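Local coordinates for CYTH domain-containing protein (Pyrococcus horikoshii, PDB 2DC4) that is of unknown function but, as a CYTH-family tunnel-fold protein, probably binds a triphosphate-containing substrate together with divalent metal ions, at residues A[4-9]-A[123-128]; A[100-105]-A[113-118]. One frame throughout, in Å; residues are numbered along the deposited sequence.

Interaction 1. Residues A[4-9]-A[123-128]; sequences EVKFRV and FLDIEV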
loop_
_atom_site.group_PDB
_atom_site.type_symbol
_atom_site.label_atom_id
_atom_site.label_comp_id
_atom_site.label_asym_id
_atom_site.label_seq_id
_atom_site.Cartn_x
_atom_site.Cartn_y
_atom_site.Cartn_z
ATOM N N GLU A 4 6.021 4.687 -23.681
ATOM C CA GLU A 4 7.375 4.174 -23.719
ATOM C C GLU A 4 7.579 3.052 -24.723
ATOM O O GLU A 4 6.660 2.292 -25.021
ATOM C CB GLU A 4 7.772 3.682 -22.330
ATOM C CG GLU A 4 6.765 2.737 -21.702
ATOM C CD GLU A 4 7.253 2.155 -20.390
ATOM O OE1 GLU A 4 7.750 2.929 -19.546
ATOM O OE2 GLU A 4 7.132 0.926 -20.201
ATOM N N VAL A 5 8.794 2.969 -25.251
ATOM C CA VAL A 5 9.155 1.925 -26.194
ATOM C C VAL A 5 10.376 1.222 -25.614
ATOM O O VAL A 5 11.309 1.869 -25.136
ATOM C CB VAL A 5 9.506 2.500 -27.576
ATOM C CG1 VAL A 5 9.821 1.370 -28.544
ATOM C CG2 VAL A 5 8.335 3.327 -28.093
ATOM N N LYS A 6 10.354 -0.104 -25.655
ATOM C CA LYS A 6 11.435 -0.920 -25.117
ATOM C C LYS A 6 12.274 -1.487 -26.255
ATOM O O LYS A 6 11.733 -1.897 -27.282
ATOM C CB LYS A 6 10.849 -2.072 -24.295
ATOM C CG LYS A 6 11.886 -2.946 -23.595
ATOM C CD LYS A 6 11.232 -4.142 -22.903
ATOM C CE LYS A 6 10.219 -3.704 -21.860
ATOM N NZ LYS A 6 9.575 -4.877 -21.200
ATOM N N PHE A 7 13.589 -1.514 -26.061
ATOM C CA PHE A 7 14.511 -2.038 -27.068
ATOM C C PHE A 7 15.470 -3.066 -26.480
ATOM O O PHE A 7 15.946 -2.915 -25.353
ATOM C CB PHE A 7 15.352 -0.911 -27.684
ATOM C CG PHE A 7 14.542 0.175 -28.334
ATOM C CD1 PHE A 7 13.986 1.199 -27.572
ATOM C CD2 PHE A 7 14.346 0.180 -29.709
ATOM C CE1 PHE A 7 13.247 2.216 -28.172
ATOM C CE2 PHE A 7 13.609 1.195 -30.321
ATOM C CZ PHE A 7 13.058 2.216 -29.551
ATOM N N ARG A 8 15.761 -4.110 -27.251
ATOM C CA ARG A 8 16.712 -5.123 -26.807
ATOM C C ARG A 8 18.036 -4.500 -27.234
ATOM O O ARG A 8 18.201 -4.118 -28.396
ATOM C CB ARG A 8 16.459 -6.445 -27.540
ATOM C CG ARG A 8 16.699 -7.686 -26.704
ATOM C CD ARG A 8 15.891 -8.860 -27.250
ATOM N NE ARG A 8 15.623 -9.848 -26.212
ATOM C CZ ARG A 8 14.485 -10.522 -26.105
ATOM N NH1 ARG A 8 13.511 -10.318 -26.974
ATOM N NH2 ARG A 8 14.310 -11.385 -25.120
ATOM N N VAL A 9 18.979 -4.379 -26.309
ATOM C CA VAL A 9 20.235 -3.718 -26.633
ATOM C C VAL A 9 21.485 -4.353 -26.053
ATOM O O VAL A 9 21.414 -5.269 -25.235
ATOM C CB VAL A 9 20.236 -2.276 -26.101
ATOM C CG1 VAL A 9 19.049 -1.507 -26.637
ATOM C CG2 VAL A 9 20.219 -2.308 -24.572
ATOM N N PHE A 123 17.896 -4.397 -21.708
ATOM C CA PHE A 123 16.892 -3.646 -22.442
ATOM C C PHE A 123 16.974 -2.171 -22.116
ATOM O O PHE A 123 17.435 -1.785 -21.042
ATOM C CB PHE A 123 15.486 -4.138 -22.085
ATOM C CG PHE A 123 15.272 -5.605 -22.329
ATOM C CD1 PHE A 123 15.719 -6.551 -21.413
ATOM C CD2 PHE A 123 14.637 -6.038 -23.486
ATOM C CE1 PHE A 123 15.533 -7.911 -21.652
ATOM C CE2 PHE A 123 14.449 -7.390 -23.734
ATOM C CZ PHE A 123 14.895 -8.328 -22.820
ATOM N N LEU A 124 16.526 -1.352 -23.058
ATOM C CA LEU A 124 16.502 0.088 -22.853
ATOM C C LEU A 124 15.068 0.529 -23.044
ATOM O O LEU A 124 14.461 0.243 -24.074
ATOM C CB LEU A 124 17.375 0.830 -23.874
ATOM C CG LEU A 124 17.149 2.354 -23.873
ATOM C CD1 LEU A 124 17.718 2.959 -22.597
ATOM C CD2 LEU A 124 17.801 2.994 -25.096
ATOM N N ASP A 125 14.510 1.198 -22.042
ATOM C CA ASP A 125 13.163 1.717 -22.165
ATOM C C ASP A 125 13.333 3.213 -22.383
ATOM O O ASP A 125 14.062 3.872 -21.641
ATOM C CB ASP A 125 12.354 1.488 -20.884
ATOM C CG ASP A 125 11.813 0.079 -20.778
ATOM O OD1 ASP A 125 11.116 -0.358 -21.718
ATOM O OD2 ASP A 125 12.067 -0.589 -19.756
ATOM N N ILE A 126 12.700 3.740 -23.423
ATOM C CA ILE A 126 12.763 5.172 -23.678
ATOM C C ILE A 126 11.360 5.667 -23.366
ATOM O O ILE A 126 10.385 5.275 -24.016
ATOM C CB ILE A 126 13.125 5.498 -25.143
ATOM C CG1 ILE A 126 14.469 4.857 -25.506
ATOM C CG2 ILE A 126 13.195 7.020 -25.327
ATOM C CD1 ILE A 126 14.956 5.208 -26.919
ATOM N N GLU A 127 11.267 6.526 -22.357
ATOM C CA GLU A 127 9.994 7.048 -21.876
ATOM C C GLU A 127 9.883 8.556 -22.108
ATOM O O GLU A 127 10.848 9.301 -21.995
ATOM C CB GLU A 127 9.887 6.740 -20.382
ATOM C CG GLU A 127 9.458 5.297 -20.114
ATOM C CD GLU A 127 9.316 5.084 -18.624
ATOM O OE1 GLU A 127 8.782 5.959 -17.956
ATOM O OE2 GLU A 127 9.745 4.039 -18.140
ATOM N N VAL A 128 8.683 9.027 -22.414
ATOM C CA VAL A 128 8.482 10.455 -22.610
ATOM C C VAL A 128 7.222 10.900 -21.891
ATOM O O VAL A 128 6.289 10.119 -21.711
ATOM C CB VAL A 128 8.361 10.804 -24.116
ATOM C CG1 VAL A 128 7.131 10.150 -24.702
ATOM C CG2 VAL A 128 8.307 12.316 -24.306
#
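Phe-7 and Leu-124 form one hydrogen-bonded pair of this antiparallel strand contact, and Val-5 and Ile-126 form the next. Phe-7 N reaches Leu-124 O at 2.8 Å, with Leu-124 N bonded back to Phe-7 O. On the face bearing Phe-7 and Ile-126, the ring meets the isoleucine tip, CE1 to CD1 at 3.7 Å, while Leu-124 O lies at the ring edge. Beyond them Val-9 CG1 touches Leu-124 CB at 4.0 Å.

The other face is mixed: Glu-4 and Glu-127, side by side, share it with Lys-6, Asp-125, the Phe-123 ring and the Arg-8 stem. Asp-125 OD1 lies 3.1 Å from Lys-6 CB, beside the aliphatic stem. A bend at chi3 (-60°) brings the lysine NZ to Lys-157 O and against the Tyr-159 ring in a cation-pi contact, while Asp-125 OD2 is hydrogen-bonded to Tyr-159 OH. Arg-8 runs beside Phe-123, with ring atom CE2 3.7 Å from NE, over one guanidinium face; the planes differ by 51°, and Glu-155 pairs with the far end.

Helix 133-146 backs the apolar face. The contact joins the first and last strands in the sheet order, as expected where the antiparallel sheet of the CYTH tunnel fold closes into a barrel.

Interaction 2. Residues A[100-105]-A[113-118]; sequences KRRWIY and ELNRVE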
loop_
_atom_site.group_PDB
_atom_site.type_symbol
_atom_site.label_atom_id
_atom_site.label_comp_id
_atom_site.label_asym_id
_atom_site.label_seq_id
_atom_site.Cartn_x
_atom_site.Cartn_y
_atom_site.Cartn_z
ATOM N N LYS A 100 16.220 -6.612 -11.513
ATOM C CA LYS A 100 17.025 -5.902 -12.491
ATOM C C LYS A 100 17.848 -4.789 -11.873
ATOM O O LYS A 100 17.574 -4.339 -10.761
ATOM C CB LYS A 100 16.116 -5.307 -13.567
ATOM C CG LYS A 100 15.381 -4.053 -13.105
ATOM C CD LYS A 100 14.622 -3.389 -14.249
ATOM C CE LYS A 100 13.224 -3.965 -14.427
ATOM N NZ LYS A 100 12.300 -3.523 -13.334
ATOM N N ARG A 101 18.870 -4.362 -12.604
ATOM C CA ARG A 101 19.707 -3.256 -12.174
ATOM C C ARG A 101 19.421 -2.204 -13.243
ATOM O O ARG A 101 19.684 -2.423 -14.423
ATOM C CB ARG A 101 21.178 -3.661 -12.186
ATOM C CG ARG A 101 22.067 -2.770 -11.348
ATOM C CD ARG A 101 23.135 -3.596 -10.639
ATOM N NE ARG A 101 23.833 -2.834 -9.608
ATOM C CZ ARG A 101 24.782 -1.936 -9.850
ATOM N NH1 ARG A 101 25.156 -1.683 -11.096
ATOM N NH2 ARG A 101 25.361 -1.295 -8.844
ATOM N N ARG A 102 18.862 -1.071 -12.826
ATOM C CA ARG A 102 18.489 -0.011 -13.757
ATOM C C ARG A 102 19.340 1.252 -13.682
ATOM O O ARG A 102 19.552 1.815 -12.605
ATOM C CB ARG A 102 17.017 0.354 -13.534
ATOM C CG ARG A 102 16.514 1.539 -14.355
ATOM C CD ARG A 102 15.036 1.803 -14.071
ATOM N NE ARG A 102 14.183 0.758 -14.631
ATOM C CZ ARG A 102 12.866 0.677 -14.450
ATOM N NH1 ARG A 102 12.233 1.583 -13.717
ATOM N NH2 ARG A 102 12.180 -0.313 -15.005
ATOM N N TRP A 103 19.834 1.679 -14.844
ATOM C CA TRP A 103 20.626 2.894 -14.990
ATOM C C TRP A 103 19.651 3.930 -15.539
ATOM O O TRP A 103 19.080 3.737 -16.612
ATOM C CB TRP A 103 21.748 2.674 -16.005
ATOM C CG TRP A 103 23.006 2.137 -15.419
ATOM C CD1 TRP A 103 24.152 2.834 -15.164
ATOM C CD2 TRP A 103 23.258 0.791 -15.022
ATOM N NE1 TRP A 103 25.102 2.003 -14.636
ATOM C CE2 TRP A 103 24.580 0.739 -14.535
ATOM C CE3 TRP A 103 22.495 -0.384 -15.029
ATOM C CZ2 TRP A 103 25.161 -0.437 -14.060
ATOM C CZ3 TRP A 103 23.072 -1.558 -14.557
ATOM C CH2 TRP A 103 24.392 -1.575 -14.079
ATOM N N ILE A 104 19.456 5.018 -14.805
ATOM C CA ILE A 104 18.521 6.058 -15.216
ATOM C C ILE A 104 19.248 7.306 -15.695
ATOM O O ILE A 104 20.140 7.809 -15.019
ATOM C CB ILE A 104 17.582 6.453 -14.042
ATOM C CG1 ILE A 104 16.871 5.206 -13.504
ATOM C CG2 ILE A 104 16.559 7.503 -14.506
ATOM C CD1 ILE A 104 16.061 5.448 -12.233
ATOM N N TYR A 105 18.874 7.780 -16.880
ATOM C CA TYR A 105 19.443 8.998 -17.467
ATOM C C TYR A 105 18.274 9.883 -17.881
ATOM O O TYR A 105 17.209 9.382 -18.223
ATOM C CB TYR A 105 20.272 8.677 -18.711
ATOM C CG TYR A 105 21.517 7.883 -18.447
ATOM C CD1 TYR A 105 22.751 8.513 -18.285
ATOM C CD2 TYR A 105 21.474 6.489 -18.386
ATOM C CE1 TYR A 105 23.920 7.768 -18.074
ATOM C CE2 TYR A 105 22.619 5.744 -18.178
ATOM C CZ TYR A 105 23.840 6.382 -18.026
ATOM O OH TYR A 105 24.976 5.628 -17.864
ATOM N N GLU A 113 15.828 4.349 -19.392
ATOM C CA GLU A 113 15.973 3.367 -18.326
ATOM C C GLU A 113 16.705 2.194 -18.957
ATOM O O GLU A 113 16.117 1.430 -19.721
ATOM C CB GLU A 113 14.611 2.914 -17.792
ATOM C CG GLU A 113 13.711 4.061 -17.322
ATOM C CD GLU A 113 12.438 3.582 -16.652
ATOM O OE1 GLU A 113 11.808 2.629 -17.157
ATOM O OE2 GLU A 113 12.058 4.173 -15.622
ATOM N N LEU A 114 17.993 2.075 -18.653
ATOM C CA LEU A 114 18.819 0.996 -19.191
ATOM C C LEU A 114 18.795 -0.113 -18.161
ATOM O O LEU A 114 19.361 0.023 -17.076
ATOM C CB LEU A 114 20.247 1.496 -19.426
ATOM C CG LEU A 114 21.232 0.514 -20.058
ATOM C CD1 LEU A 114 20.611 -0.109 -21.307
ATOM C CD2 LEU A 114 22.521 1.250 -20.403
ATOM N N ASN A 115 18.143 -1.215 -18.517
ATOM C CA ASN A 115 17.971 -2.332 -17.601
ATOM C C ASN A 115 18.748 -3.601 -17.876
ATOM O O ASN A 115 18.735 -4.114 -18.994
ATOM C CB ASN A 115 16.497 -2.714 -17.547
ATOM C CG ASN A 115 15.611 -1.552 -17.186
ATOM O OD1 ASN A 115 15.751 -0.969 -16.115
ATOM N ND2 ASN A 115 14.693 -1.204 -18.081
ATOM N N ARG A 116 19.409 -4.114 -16.842
ATOM C CA ARG A 116 20.112 -5.387 -16.953
ATOM C C ARG A 116 19.190 -6.289 -16.139
ATOM O O ARG A 116 19.220 -6.282 -14.909
ATOM C CB ARG A 116 21.508 -5.297 -16.335
ATOM C CG ARG A 116 22.325 -4.156 -16.912
ATOM C CD ARG A 116 23.805 -4.468 -16.957
ATOM N NE ARG A 116 24.126 -5.379 -18.049
ATOM C CZ ARG A 116 25.358 -5.777 -18.349
ATOM N NH1 ARG A 116 26.386 -5.348 -17.629
ATOM N NH2 ARG A 116 25.563 -6.584 -19.382
ATOM N N VAL A 117 18.355 -7.042 -16.846
ATOM C CA VAL A 117 17.323 -7.893 -16.227
ATOM C C VAL A 117 17.768 -9.348 -16.050
ATOM O O VAL A 117 18.089 -10.063 -16.997
ATOM C CB VAL A 117 16.066 -7.876 -17.099
ATOM C CG1 VAL A 117 14.945 -8.619 -16.372
ATOM C CG2 VAL A 117 15.627 -6.456 -17.373
ATOM N N GLU A 118 17.800 -9.779 -14.763
ATOM C CA GLU A 118 18.128 -11.171 -14.458
ATOM C C GLU A 118 17.219 -12.151 -15.239
ATOM O O GLU A 118 16.006 -11.988 -15.326
ATOM C CB GLU A 118 18.008 -11.386 -12.931
ATOM C CG GLU A 118 19.192 -10.784 -12.149
ATOM C CD GLU A 118 19.190 -11.248 -10.697
ATOM O OE1 GLU A 118 19.644 -10.494 -9.843
ATOM O OE2 GLU A 118 18.827 -12.398 -10.433
#
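Asn-115 OD1 accepts a hydrogen bond from Arg-102 NE at 2.8 Å, and the CB and CG of the same arginine, together with Lys-100 CD at 3.3 Å, crowd round this oxygen. The bond is nearly straight (166° at the hydrogen) and uses a lone pair, the NE-H pointing in the amide plane while the oxygen lies in the guanidinium plane. Arg-102 leaves the backbone extended, with CG anti to N, and then bends at chi3 (-71°), which turns NE toward the asparagine running alongside. The amide is gripped from its other end as well, ND2 being bonded to Tyr-159 OH.

Glu-113 stacks its carboxylate over one face of the guanidinium, the planes 27° apart. Glu-113 OE1 sits 3.5 Å from Arg-102 CZ, over the centre. Glu-113 OE2 is 3.2 Å from Arg-102 NH1. This salt bridge rests on charge alone, since no N-H points at the oxygen. Edge and face of one cation are thus used by different partners.

The strands are the two arms of a beta hairpin, 94-107 and 110-117, in the barrel wall of the CYTH fold. Arg-101 and Arg-116 form one hydrogen-bonded pair, Trp-103 and Leu-114 another. The face bearing Arg-102, Glu-113 and Asn-115 probably lines the tunnel, since helix 11-21 lies against the Trp-103 and Leu-114 face.

On the opposite face the indole crosses the aliphatic stem of Arg-116, CZ3 to CG at 3.6 Å, and Trp-103 CB packs on Leu-114 CB at 3.9 Å. Phe-11 meets both Trp-103, edge-to-face, and the Arg-116 cation, whose NE pairs with Asp-122.

How the interactions relate
Both interactions are antiparallel strand pairings in one barrel wall, but they differ in sequence span: interaction 2 is local to a hairpin, whereas interaction 1 brings together strands more than a hundred residues apart. Strands 110-117 and 121-128 are neighbours, so the two contacts meet there, Phe-123 O lying 2.7 Å from Asn-115 N in a probable hydrogen bond. Both are partly buried. Their acids also meet, Glu-127 OE2 lying 2.7 Å from Glu-113 OE1, and Tyr-159 bridges the same side. Interaction 2 pairs Arg-102 with Glu-113 across its strands, yet both contacts send other cations to outside partners. Their opposite faces pack on different helices, helix 133-146 for interaction 1 and helix 11-21 for interaction 2.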